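Local atomic coordinates of anti-cleavage anti-greA transcription factor gfh1 (Thermus thermophilus, PDB entry 2F23), a protein that inhibits the catalytic activities of RNA polymerase by partially occluding its substrate-binding site, which prevents NTP binding. Residues Lys6-Gly11 / Val134-Ser139; Glu90-Leu95 / Glu148-Ala153; Leu100-Val105 / Thr115-Ser120; Gln17-Glu22 / Ser64-Leu69; Ser123-Ala128 / Leu138-Pro143. One frame throughout, in Å; residues are numbered along the deposited sequence.

Interaction 1 (Lys6-Gly11 / Val134-Ser139); sequences KLTKAG and VGDVLS
A helix N-cap doubles as an interdomain joint where Thr8, at the start of helix 9-37, meets Asp136 in the turn leading into strand 137-142. The hydroxyl of Thr8 works in both directions: OG1 donates to Asp136 OD1 at 2.7 Å, on the anti side and 26° out of the carboxylate plane, and accepts the capping bond from Gly11 N at 3.0 Å. The first torsion of Thr8 (chi1 53°) sets OG1 between its own N and carbonyl carbon, turned back over the first helical turn, and leaves CG2 3.3 Å from Val134 O. Beside this pair, Thr8 N donates to Gly135 O at 3.0 Å, approaching from well above the carbonyl plane. Gly135 CA lies 3.4 Å from Lys6 O in a CA-H...O contact, and at its positive phi of 105° this glycine fits directly against the backbone of Leu7 and Thr8. Gly11 similarly leaves room for Gly135 O and for Val137 CG2, which reaches Leu7 CD2 at 3.8 Å. The other carboxylate oxygen of Asp136 is held by Arg133 N and His132 ND1. Around the joint, Leu7 pairs with strand 72-74 and packs on Tyr12 and Leu15 of helix 9-37, while Gly135 and Leu138 bond to strand 145-155.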
# COMPACT_ATOMS: atom_id res chain seq x y z
N LYS A 6 11.29 -6.50 4.10
CA LYS A 6 11.16 -6.72 5.53
C LYS A 6 9.75 -6.34 5.96
O LYS A 6 9.23 -5.30 5.54
CB LYS A 6 12.17 -5.85 6.30
CG LYS A 6 13.62 -6.22 6.06
CD LYS A 6 14.55 -5.26 6.78
CE LYS A 6 14.85 -4.02 5.95
NZ LYS A 6 13.64 -3.22 5.60
N LEU A 7 9.13 -7.19 6.77
CA LEU A 7 7.78 -6.94 7.28
C LEU A 7 7.71 -7.29 8.75
O LEU A 7 8.40 -8.19 9.21
CB LEU A 7 6.75 -7.80 6.54
CG LEU A 7 6.35 -7.42 5.12
CD1 LEU A 7 5.45 -8.50 4.53
CD2 LEU A 7 5.61 -6.09 5.14
N THR A 8 6.89 -6.56 9.50
CA THR A 8 6.69 -6.89 10.90
C THR A 8 5.55 -7.91 10.84
O THR A 8 4.94 -8.11 9.79
CB THR A 8 6.22 -5.69 11.73
OG1 THR A 8 5.06 -5.12 11.10
CG2 THR A 8 7.31 -4.64 11.84
N LYS A 9 5.24 -8.54 11.97
CA LYS A 9 4.14 -9.49 11.98
C LYS A 9 2.86 -8.77 11.59
O LYS A 9 2.04 -9.32 10.86
CB LYS A 9 4.01 -10.12 13.37
CG LYS A 9 5.24 -10.92 13.79
CD LYS A 9 5.07 -11.60 15.14
CE LYS A 9 4.03 -12.70 15.08
NZ LYS A 9 4.00 -13.48 16.35
N ALA A 10 2.69 -7.54 12.05
CA ALA A 10 1.50 -6.76 11.73
C ALA A 10 1.45 -6.42 10.25
O ALA A 10 0.39 -6.50 9.62
CB ALA A 10 1.48 -5.48 12.56
N GLY A 11 2.59 -6.04 9.68
CA GLY A 11 2.64 -5.70 8.27
C GLY A 11 2.28 -6.88 7.40
O GLY A 11 1.54 -6.74 6.41
N VAL A 134 10.10 -0.15 10.96
CA VAL A 134 10.40 -0.71 9.65
C VAL A 134 9.65 -2.04 9.53
O VAL A 134 9.68 -2.86 10.45
CB VAL A 134 11.92 -0.96 9.50
CG1 VAL A 134 12.21 -1.75 8.24
CG2 VAL A 134 12.64 0.39 9.46
N GLY A 135 8.96 -2.23 8.41
CA GLY A 135 8.23 -3.47 8.22
C GLY A 135 6.74 -3.29 8.40
O GLY A 135 5.96 -4.14 7.95
N ASP A 136 6.33 -2.21 9.06
CA ASP A 136 4.90 -1.96 9.25
C ASP A 136 4.29 -1.51 7.93
O ASP A 136 4.96 -0.92 7.08
CB ASP A 136 4.65 -0.89 10.32
CG ASP A 136 4.79 -1.42 11.73
OD1 ASP A 136 4.55 -2.63 11.95
OD2 ASP A 136 5.11 -0.62 12.64
N VAL A 137 2.99 -1.79 7.76
CA VAL A 137 2.26 -1.41 6.56
C VAL A 137 1.13 -0.49 7.01
O VAL A 137 0.33 -0.84 7.88
CB VAL A 137 1.70 -2.66 5.86
CG1 VAL A 137 0.82 -2.27 4.69
CG2 VAL A 137 2.86 -3.51 5.37
N LEU A 138 1.08 0.70 6.41
CA LEU A 138 0.11 1.72 6.79
C LEU A 138 -0.65 2.30 5.62
O LEU A 138 -0.15 2.36 4.50
CB LEU A 138 0.85 2.86 7.49
CG LEU A 138 1.88 2.44 8.54
CD1 LEU A 138 2.87 3.57 8.80
CD2 LEU A 138 1.16 2.03 9.81
N SER A 139 -1.88 2.73 5.89
CA SER A 139 -2.69 3.39 4.87
C SER A 139 -2.57 4.86 5.26
O SER A 139 -2.95 5.26 6.36
CB SER A 139 -4.15 2.93 4.95
OG SER A 139 -4.28 1.59 4.52

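Interaction 2 (Glu90-Leu95 / Glu148-Ala153); sequences ELEDPL and EFRVVA
Leu91 and Phe149 form the tightly packed side of this antiparallel strand pair, with Leu91 CB 3.7 Å from Phe149 CD2. The ring is met obliquely, and Asp93 N lies close to the same CD2 atom. On the same face, Leu91 CD2 reaches Val151 CG2 at 4.0 Å, and Leu140 of strand 137-142 packs against both Leu91 and Phe149. Between the strands, Glu92 and Arg150 exchange two backbone hydrogen bonds. Further along, Glu90 O receives Val152 N at 2.8 Å and, weakly, Ala153 N: two residues opposite one, a classic beta bulge.

The face bearing Glu90, Glu92 and Ala153 is looser and partly exposed, although Arg150 on it is buried. Glu92 and Arg150 run side by side there, and the bend of the arginine at chi3 (62°) turns its guanidinium toward the glutamate's carboxylate. Arg150 NH2 meets Glu92 OE2 at 3.1 Å in the guanidinium plane, yet from above the carboxylate, the two planes standing 78° apart. One water joins Arg150 NE to both Glu92 OE2 and Glu92 O, and Val152 CG2 lies 3.6 Å above the guanidinium plane of Arg150, offset toward its rim. At the strand's exit, Asp93 OD1 takes Leu95 N in an Asx turn while OD2 pairs with Arg147; Pro94 CG sits 3.3 Å from Glu148 OE2, which accepts from Gln18.

One nitrogen makes the direct salt bridge and a water links a second to the same carboxylate, while NH1 bonds weakly to Lys6 O; the buried arginine charge is thus probably offset mainly by Glu92.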
# COMPACT_ATOMS: atom_id res chain seq x y z
N GLU A 90 11.45 6.38 5.01
CA GLU A 90 11.42 5.95 3.61
C GLU A 90 10.27 4.96 3.52
O GLU A 90 10.19 4.01 4.30
CB GLU A 90 12.73 5.28 3.23
CG GLU A 90 13.90 6.25 3.19
CD GLU A 90 15.21 5.56 2.87
OE1 GLU A 90 15.25 4.77 1.90
OE2 GLU A 90 16.21 5.83 3.57
N LEU A 91 9.37 5.19 2.57
CA LEU A 91 8.18 4.37 2.36
C LEU A 91 8.14 3.79 0.96
O LEU A 91 8.70 4.36 0.02
CB LEU A 91 6.93 5.22 2.57
CG LEU A 91 6.79 5.98 3.89
CD1 LEU A 91 5.71 7.04 3.75
CD2 LEU A 91 6.48 5.01 5.01
N GLU A 92 7.45 2.66 0.80
CA GLU A 92 7.31 2.04 -0.51
C GLU A 92 5.92 1.44 -0.65
O GLU A 92 5.50 0.64 0.18
CB GLU A 92 8.36 0.94 -0.72
CG GLU A 92 8.20 0.23 -2.06
CD GLU A 92 9.13 -0.96 -2.21
OE1 GLU A 92 10.34 -0.75 -2.43
OE2 GLU A 92 8.65 -2.10 -2.08
N ASP A 93 5.23 1.84 -1.71
CA ASP A 93 3.89 1.36 -2.00
C ASP A 93 4.05 -0.11 -2.43
O ASP A 93 4.72 -0.39 -3.43
CB ASP A 93 3.28 2.19 -3.13
CG ASP A 93 1.83 1.85 -3.40
OD1 ASP A 93 1.49 0.65 -3.38
OD2 ASP A 93 1.03 2.79 -3.63
N PRO A 94 3.45 -1.04 -1.69
CA PRO A 94 3.56 -2.47 -2.03
C PRO A 94 2.90 -2.88 -3.33
O PRO A 94 3.24 -3.92 -3.90
CB PRO A 94 2.94 -3.16 -0.81
CG PRO A 94 1.95 -2.17 -0.32
CD PRO A 94 2.69 -0.86 -0.44
N LEU A 95 1.96 -2.07 -3.81
CA LEU A 95 1.25 -2.39 -5.05
C LEU A 95 1.89 -1.79 -6.30
O LEU A 95 1.86 -2.40 -7.37
CB LEU A 95 -0.21 -1.93 -4.96
CG LEU A 95 -1.15 -2.66 -4.00
CD1 LEU A 95 -1.25 -4.13 -4.39
CD2 LEU A 95 -0.67 -2.53 -2.56
N GLU A 148 -1.35 3.01 0.37
CA GLU A 148 -0.78 2.07 1.32
C GLU A 148 0.74 2.04 1.15
O GLU A 148 1.24 1.96 0.03
CB GLU A 148 -1.36 0.67 1.09
CG GLU A 148 -0.70 -0.44 1.89
CD GLU A 148 -1.43 -1.76 1.79
OE1 GLU A 148 -2.27 -2.06 2.67
OE2 GLU A 148 -1.17 -2.51 0.83
N PHE A 149 1.46 2.13 2.26
CA PHE A 149 2.92 2.12 2.23
C PHE A 149 3.54 1.21 3.26
O PHE A 149 3.03 1.06 4.37
CB PHE A 149 3.49 3.52 2.48
CG PHE A 149 3.21 4.51 1.40
CD1 PHE A 149 2.12 5.37 1.49
CD2 PHE A 149 4.04 4.59 0.29
CE1 PHE A 149 1.87 6.30 0.49
CE2 PHE A 149 3.80 5.52 -0.72
CZ PHE A 149 2.71 6.38 -0.61
N ARG A 150 4.67 0.61 2.89
CA ARG A 150 5.42 -0.24 3.80
C ARG A 150 6.58 0.63 4.26
O ARG A 150 7.17 1.35 3.45
CB ARG A 150 5.97 -1.46 3.06
CG ARG A 150 6.88 -2.35 3.89
CD ARG A 150 7.22 -3.62 3.13
NE ARG A 150 7.95 -3.34 1.89
CZ ARG A 150 9.27 -3.25 1.81
NH1 ARG A 150 10.02 -3.43 2.89
NH2 ARG A 150 9.84 -2.99 0.64
N VAL A 151 6.88 0.61 5.56
CA VAL A 151 7.98 1.39 6.09
C VAL A 151 9.27 0.64 5.78
O VAL A 151 9.48 -0.47 6.25
CB VAL A 151 7.85 1.57 7.62
CG1 VAL A 151 9.02 2.38 8.16
CG2 VAL A 151 6.53 2.26 7.94
N VAL A 152 10.13 1.26 4.98
CA VAL A 152 11.38 0.63 4.57
C VAL A 152 12.59 1.02 5.42
O VAL A 152 13.47 0.18 5.68
CB VAL A 152 11.69 0.97 3.09
CG1 VAL A 152 13.04 0.41 2.68
CG2 VAL A 152 10.59 0.39 2.21
N ALA A 153 12.63 2.27 5.86
CA ALA A 153 13.74 2.75 6.67
C ALA A 153 13.32 3.94 7.52
O ALA A 153 12.42 4.69 7.16
CB ALA A 153 14.91 3.16 5.76
O HOH W 1 6.43 -2.18 -0.36

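Interaction 3 (Leu100-Val105 / Thr115-Ser120); sequences LSVQVV and TPMKIS
Val102 and Ile119 lean obliquely into one another across two parallel strands, and their contact is unusually tight: Ile119 CD1 comes within 3.3 Å of Val102 CG1. With chi1 at -55° and chi2 at 173°, the isoleucine carries CG1 and CD1 away from its bridge partner Val104 and onto Val102. Met117, the actual partner of Val102, also crosses it obliquely, CB lying 4.0 Å from Val102 CG1. The reverse face has a different character. Gln103 and Lys118 lie side by side and point the same way, but their ends serve others: Gln103 NE2 bonds to Gly86 O and Lys118 NZ pairs with Asp114. Close by, Val105 CG2 touches Lys118 CB at 3.9 Å. At the entry to strand 117-120, the ring of Pro116, which follows a cis peptide bond, sets CB 3.3 Å from Ser101 OG. Four backbone hydrogen bonds fix the parallel register, beginning with Met117 N to Ser101 O at 3.1 Å and ending with Val105 N to Ile119 O at 2.8 Å. Leu129 and Met125 of helix 124-129 cover the face bearing Val102 and Ile119. This is the parallel edge pair of the mixed sheet in the FKBP-like C-terminal domain of the GreA/GreB family.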
# COMPACT_ATOMS: atom_id res chain seq x y z
N LEU A 100 8.63 6.92 -1.62
CA LEU A 100 8.39 8.26 -1.11
C LEU A 100 9.05 8.39 0.25
O LEU A 100 9.07 7.44 1.02
CB LEU A 100 6.88 8.49 -0.96
CG LEU A 100 6.42 9.70 -0.15
CD1 LEU A 100 6.73 10.97 -0.93
CD2 LEU A 100 4.94 9.61 0.14
N SER A 101 9.59 9.56 0.55
CA SER A 101 10.19 9.77 1.86
C SER A 101 9.54 10.98 2.51
O SER A 101 9.09 11.91 1.83
CB SER A 101 11.71 9.97 1.75
OG SER A 101 12.02 11.13 1.01
N VAL A 102 9.47 10.96 3.83
CA VAL A 102 8.86 12.05 4.58
C VAL A 102 9.61 12.25 5.88
O VAL A 102 10.34 11.37 6.32
CB VAL A 102 7.39 11.74 4.93
CG1 VAL A 102 6.59 11.48 3.67
CG2 VAL A 102 7.32 10.53 5.86
N GLN A 103 9.43 13.42 6.48
CA GLN A 103 10.04 13.68 7.77
C GLN A 103 8.93 14.21 8.65
O GLN A 103 8.23 15.15 8.28
CB GLN A 103 11.17 14.71 7.69
CG GLN A 103 11.73 15.03 9.07
CD GLN A 103 12.91 15.98 9.04
OE1 GLN A 103 12.88 17.01 8.37
NE2 GLN A 103 13.96 15.64 9.79
N VAL A 104 8.76 13.59 9.81
CA VAL A 104 7.73 14.03 10.75
C VAL A 104 8.28 15.26 11.46
O VAL A 104 9.38 15.22 12.03
CB VAL A 104 7.40 12.92 11.78
CG1 VAL A 104 6.41 13.44 12.80
CG2 VAL A 104 6.82 11.70 11.07
N VAL A 105 7.54 16.35 11.42
CA VAL A 105 7.98 17.59 12.06
C VAL A 105 6.85 18.25 12.83
O VAL A 105 5.70 17.79 12.77
CB VAL A 105 8.50 18.60 11.00
CG1 VAL A 105 9.71 18.01 10.27
CG2 VAL A 105 7.40 18.93 10.00
N THR A 115 11.14 17.53 -0.23
CA THR A 115 11.50 16.13 -0.37
C THR A 115 12.72 15.91 0.51
O THR A 115 13.78 16.48 0.24
CB THR A 115 11.87 15.75 -1.82
OG1 THR A 115 10.75 15.96 -2.68
CG2 THR A 115 12.27 14.28 -1.89
N PRO A 116 12.58 15.13 1.58
CA PRO A 116 11.34 14.46 1.99
C PRO A 116 10.23 15.43 2.36
O PRO A 116 10.50 16.56 2.78
CB PRO A 116 11.79 13.60 3.17
CG PRO A 116 12.92 14.38 3.75
CD PRO A 116 13.68 14.81 2.52
N MET A 117 8.98 15.00 2.20
CA MET A 117 7.85 15.84 2.54
C MET A 117 7.87 16.07 4.05
O MET A 117 7.96 15.11 4.81
CB MET A 117 6.51 15.17 2.18
CG MET A 117 6.20 15.02 0.70
SD MET A 117 4.39 14.97 0.38
CE MET A 117 3.80 14.18 1.82
N LYS A 118 7.82 17.32 4.48
CA LYS A 118 7.79 17.62 5.91
C LYS A 118 6.33 17.58 6.33
O LYS A 118 5.54 18.46 5.99
CB LYS A 118 8.39 19.00 6.20
CG LYS A 118 9.89 19.06 5.97
CD LYS A 118 10.48 20.35 6.53
CE LYS A 118 11.99 20.41 6.31
NZ LYS A 118 12.33 20.48 4.86
N ILE A 119 5.98 16.52 7.05
CA ILE A 119 4.61 16.28 7.49
C ILE A 119 4.43 16.59 8.97
O ILE A 119 5.20 16.14 9.81
CB ILE A 119 4.24 14.81 7.23
CG1 ILE A 119 4.47 14.49 5.75
CG2 ILE A 119 2.79 14.55 7.61
CD1 ILE A 119 4.30 13.03 5.43
N SER A 120 3.39 17.36 9.28
CA SER A 120 3.08 17.71 10.66
C SER A 120 2.70 16.48 11.46
O SER A 120 1.93 15.65 10.98
CB SER A 120 1.93 18.72 10.69
OG SER A 120 1.42 18.86 12.00

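Interaction 4 (Gln17-Glu22 / Ser64-Leu69); sequences QQLERE and SLEDIL
Apolar packing between Leu19 and Leu65 carries most of this contact, in which helices 9-37 and 46-71 run antiparallel with local axes 10.1 Å apart at 152°. The two leucines slide past each other in opposite directions. Leu65 drives its CD1 methyl to within 3.8 Å of Leu19 CA, close to the backbone of the facing helix. In return, the side chain of Leu19, extended away from its backbone N (chi1 174°), passes beyond Leu65: CD1 comes to 4.2 Å from Leu65 CB, and CD2 meets Leu69 CD1 at 3.8 Å, one turn further on.

A second group consists of polar side chains that lend their carbon atoms. The Glu66 side chain crosses Leu19 at about a right angle, CG 4.0 Å from Leu19 CD2, while Glu22 CG lies at the same distance from Leu65 CD1. Gln18 also lies across Leu65, with NE2 3.7 Å from CD2.

Hydrogen bonding and charge pairing take the ends of these chains to other partners. Gln18 NE2 donates to Glu148 in the C-terminal domain, Glu66 pairs with Arg23, and Glu22 with Arg25.

The chemistry implied is that of a coiled-coil hairpin: leucine methyls make the seam between the helices, and the methylenes of Gln18, Glu22 and Glu66 border it, while the carboxylates reach arginines and Gln18 NE2 reaches the C-terminal domain.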
# COMPACT_ATOMS: atom_id res chain seq x y z
N GLN A 17 -4.21 -10.22 4.64
CA GLN A 17 -5.64 -9.98 4.71
C GLN A 17 -6.07 -9.26 3.43
O GLN A 17 -7.11 -9.57 2.86
CB GLN A 17 -6.00 -9.12 5.93
CG GLN A 17 -5.64 -9.78 7.25
CD GLN A 17 -5.88 -8.88 8.45
OE1 GLN A 17 -5.61 -7.68 8.41
NE2 GLN A 17 -6.39 -9.46 9.53
N GLN A 18 -5.25 -8.31 2.99
CA GLN A 18 -5.57 -7.58 1.77
C GLN A 18 -5.58 -8.54 0.59
O GLN A 18 -6.43 -8.43 -0.30
CB GLN A 18 -4.55 -6.47 1.52
CG GLN A 18 -4.91 -5.61 0.32
CD GLN A 18 -3.89 -4.52 0.06
OE1 GLN A 18 -4.10 -3.65 -0.79
NE2 GLN A 18 -2.78 -4.55 0.79
N LEU A 19 -4.62 -9.46 0.56
CA LEU A 19 -4.54 -10.44 -0.52
C LEU A 19 -5.81 -11.31 -0.55
O LEU A 19 -6.34 -11.60 -1.62
CB LEU A 19 -3.31 -11.33 -0.34
CG LEU A 19 -3.15 -12.52 -1.30
CD1 LEU A 19 -3.20 -12.04 -2.74
CD2 LEU A 19 -1.82 -13.21 -1.01
N GLU A 20 -6.29 -11.72 0.62
CA GLU A 20 -7.49 -12.54 0.67
C GLU A 20 -8.67 -11.77 0.09
O GLU A 20 -9.48 -12.34 -0.65
CB GLU A 20 -7.79 -12.94 2.12
CG GLU A 20 -6.69 -13.76 2.76
CD GLU A 20 -6.50 -15.12 2.11
OE1 GLU A 20 -6.29 -15.18 0.87
OE2 GLU A 20 -6.56 -16.14 2.83
N ARG A 21 -8.77 -10.49 0.41
CA ARG A 21 -9.85 -9.66 -0.09
C ARG A 21 -9.73 -9.51 -1.60
O ARG A 21 -10.73 -9.55 -2.32
CB ARG A 21 -9.84 -8.29 0.59
CG ARG A 21 -10.45 -8.27 2.00
CD ARG A 21 -9.86 -9.36 2.89
NE ARG A 21 -10.38 -9.33 4.26
CZ ARG A 21 -10.17 -8.34 5.12
NH1 ARG A 21 -9.44 -7.29 4.76
NH2 ARG A 21 -10.67 -8.40 6.34
N GLU A 22 -8.50 -9.35 -2.09
CA GLU A 22 -8.31 -9.21 -3.53
C GLU A 22 -8.67 -10.50 -4.27
O GLU A 22 -9.18 -10.45 -5.39
CB GLU A 22 -6.86 -8.82 -3.84
CG GLU A 22 -6.51 -7.38 -3.48
CD GLU A 22 -7.42 -6.38 -4.15
OE1 GLU A 22 -7.63 -6.48 -5.38
OE2 GLU A 22 -7.94 -5.48 -3.46
N SER A 64 1.46 -8.39 -7.16
CA SER A 64 2.34 -7.57 -6.34
C SER A 64 2.30 -8.03 -4.89
O SER A 64 3.34 -8.12 -4.23
CB SER A 64 1.94 -6.10 -6.44
OG SER A 64 2.19 -5.59 -7.73
N LEU A 65 1.11 -8.33 -4.39
CA LEU A 65 0.97 -8.78 -3.01
C LEU A 65 1.66 -10.13 -2.79
O LEU A 65 2.34 -10.32 -1.79
CB LEU A 65 -0.50 -8.87 -2.62
CG LEU A 65 -1.16 -7.49 -2.48
CD1 LEU A 65 -2.67 -7.65 -2.34
CD2 LEU A 65 -0.58 -6.77 -1.27
N GLU A 66 1.47 -11.05 -3.73
CA GLU A 66 2.09 -12.37 -3.61
C GLU A 66 3.60 -12.25 -3.67
O GLU A 66 4.31 -12.99 -2.98
CB GLU A 66 1.58 -13.29 -4.73
CG GLU A 66 0.16 -13.78 -4.49
CD GLU A 66 -0.40 -14.58 -5.64
OE1 GLU A 66 -1.40 -15.29 -5.42
OE2 GLU A 66 0.15 -14.51 -6.76
N ASP A 67 4.10 -11.33 -4.48
CA ASP A 67 5.53 -11.13 -4.62
C ASP A 67 6.13 -10.67 -3.29
O ASP A 67 7.11 -11.24 -2.80
CB ASP A 67 5.83 -10.07 -5.69
CG ASP A 67 7.32 -9.82 -5.85
OD1 ASP A 67 7.73 -8.64 -5.88
OD2 ASP A 67 8.08 -10.81 -5.96
N ILE A 68 5.54 -9.63 -2.71
CA ILE A 68 6.02 -9.09 -1.45
C ILE A 68 5.90 -10.08 -0.30
O ILE A 68 6.85 -10.28 0.45
CB ILE A 68 5.26 -7.80 -1.09
CG1 ILE A 68 5.47 -6.77 -2.20
CG2 ILE A 68 5.73 -7.27 0.26
CD1 ILE A 68 4.78 -5.48 -1.96
N LEU A 69 4.74 -10.70 -0.17
CA LEU A 69 4.51 -11.65 0.90
C LEU A 69 5.40 -12.89 0.83
O LEU A 69 5.88 -13.38 1.85
CB LEU A 69 3.04 -12.07 0.93
CG LEU A 69 2.08 -11.01 1.48
CD1 LEU A 69 0.65 -11.44 1.21
CD2 LEU A 69 2.31 -10.82 2.99

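Interaction 5 (Ser123-Ala128 / Leu138-Pro143); sequences SPMGKA and LSLDTP
Met125 is the side chain that helix 124-129, running nearly antiparallel to strand 137-142, lays along that strand. Its CB starts 3.8 Å from Asp141 O. The next atom, CG, anti to the backbone N (chi1 -165°), meets Leu140 CB at 4.0 Å, the two side chains crossing at about a right angle. SD then passes Thr142 CG2 at 4.1 Å. Beyond the sulfur the chain bends, chi3 being -25°, well short of a staggered value, and this turn brings the CE methyl back onto the strand backbone. There CE is modelled 3.0 Å from Asp141 O, so short that the exact placing of the tip is doubtful; Thr142 CA and the ring of Pro143 are its other neighbours. The methionine therefore follows the strand toward its end.

One turn along the helix, Ala128 CB presses on Leu140 CD2 at 3.6 Å, while both methyls of Leu138 approach the carbonyl oxygen of Ala128. At the exposed margin, Pro124 CB faces the carboxylate of Asp141. A water bridges the two segments there, accepting from Met125 N and donating to Asp141 O, so that an amide of the first helical turn is satisfied. Ser123 caps that turn through OG, which takes Gly126 N at 3.0 Å and also bonds to Ser120 O.

Met125 also touches Ile119, and Leu140 packs on Phe149, which places the contact in the apolar layer between sheet and helix. A short helix packed on one face of a five-stranded sheet is consistent with the FKBP-like fold to which the C-terminal domain is assigned.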
# COMPACT_ATOMS: atom_id res chain seq x y z
N SER A 123 -1.04 16.06 11.80
CA SER A 123 -1.87 15.79 10.63
C SER A 123 -2.27 14.32 10.61
O SER A 123 -1.67 13.50 11.30
CB SER A 123 -1.10 16.11 9.35
OG SER A 123 -0.06 15.17 9.14
N PRO A 124 -3.29 13.96 9.82
CA PRO A 124 -3.70 12.56 9.76
C PRO A 124 -2.54 11.63 9.38
O PRO A 124 -2.40 10.55 9.95
CB PRO A 124 -4.81 12.57 8.71
CG PRO A 124 -5.45 13.91 8.95
CD PRO A 124 -4.24 14.82 9.10
N MET A 125 -1.72 12.05 8.43
CA MET A 125 -0.59 11.23 8.00
C MET A 125 0.44 11.15 9.11
O MET A 125 0.97 10.07 9.41
CB MET A 125 0.05 11.82 6.74
CG MET A 125 1.00 10.88 6.00
SD MET A 125 1.69 11.61 4.47
CE MET A 125 0.49 12.79 4.05
N GLY A 126 0.73 12.29 9.72
CA GLY A 126 1.70 12.34 10.80
C GLY A 126 1.34 11.43 11.95
O GLY A 126 2.17 10.65 12.41
N LYS A 127 0.11 11.54 12.42
CA LYS A 127 -0.34 10.71 13.53
C LYS A 127 -0.36 9.24 13.18
O LYS A 127 -0.16 8.38 14.04
CB LYS A 127 -1.74 11.14 14.00
CG LYS A 127 -1.76 12.41 14.84
CD LYS A 127 -3.05 12.50 15.65
CE LYS A 127 -3.06 13.70 16.59
NZ LYS A 127 -3.37 14.98 15.90
N ALA A 128 -0.59 8.93 11.91
CA ALA A 128 -0.64 7.55 11.45
C ALA A 128 0.75 6.92 11.41
O ALA A 128 0.88 5.70 11.49
CB ALA A 128 -1.28 7.48 10.07
N LEU A 138 1.08 0.70 6.41
CA LEU A 138 0.11 1.72 6.79
C LEU A 138 -0.65 2.30 5.62
O LEU A 138 -0.15 2.36 4.50
CB LEU A 138 0.85 2.86 7.49
CG LEU A 138 1.88 2.44 8.54
CD1 LEU A 138 2.87 3.57 8.80
CD2 LEU A 138 1.16 2.03 9.81
N SER A 139 -1.88 2.73 5.89
CA SER A 139 -2.69 3.39 4.87
C SER A 139 -2.57 4.86 5.26
O SER A 139 -2.95 5.26 6.36
CB SER A 139 -4.15 2.93 4.95
OG SER A 139 -4.28 1.59 4.52
N LEU A 140 -2.01 5.67 4.36
CA LEU A 140 -1.80 7.08 4.66
C LEU A 140 -2.57 8.04 3.77
O LEU A 140 -2.74 7.80 2.58
CB LEU A 140 -0.30 7.41 4.56
CG LEU A 140 0.62 6.55 5.44
CD1 LEU A 140 2.07 6.90 5.14
CD2 LEU A 140 0.31 6.79 6.91
N ASP A 141 -3.01 9.14 4.37
CA ASP A 141 -3.75 10.18 3.68
C ASP A 141 -2.74 11.20 3.17
O ASP A 141 -2.39 12.15 3.88
CB ASP A 141 -4.75 10.84 4.63
CG ASP A 141 -5.77 9.85 5.19
OD1 ASP A 141 -6.56 9.31 4.39
OD2 ASP A 141 -5.78 9.62 6.41
N THR A 142 -2.28 11.00 1.94
CA THR A 142 -1.29 11.89 1.34
C THR A 142 -1.97 12.97 0.51
O THR A 142 -3.19 12.94 0.32
CB THR A 142 -0.35 11.10 0.42
OG1 THR A 142 -1.04 10.74 -0.78
CG2 THR A 142 0.14 9.83 1.10
N PRO A 143 -1.20 13.95 0.02
CA PRO A 143 -1.81 15.01 -0.79
C PRO A 143 -2.36 14.48 -2.12
O PRO A 143 -3.10 15.17 -2.82
CB PRO A 143 -0.66 16.00 -0.98
CG PRO A 143 0.56 15.13 -0.91
CD PRO A 143 0.23 14.21 0.24
O HOH W 2 -2.57 13.91 6.50

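In the fold
From the N terminus, the chain passes strand 5-7 into helix 9-37, turns, and returns along helix 46-71, where interaction 4 closes the hairpin. Strands 88-92 and 99-105 follow, and interaction 3 closes a short loop by adding strand 117-120 to the sheet's edge. Helix 124-129 comes next, and interaction 5 sets it on strand 137-142. Interaction 1 then ties that strand's approach back to the N terminus, enclosing interactions 3 and 4. Interaction 2 closes last; interactions 3 and 5 nest in its loop, whereas interactions 1 and 2 cross. Interaction 1, its touch with interaction 2 and the touch between interactions 2 and 4 join the coiled coil to the C-terminal sheet.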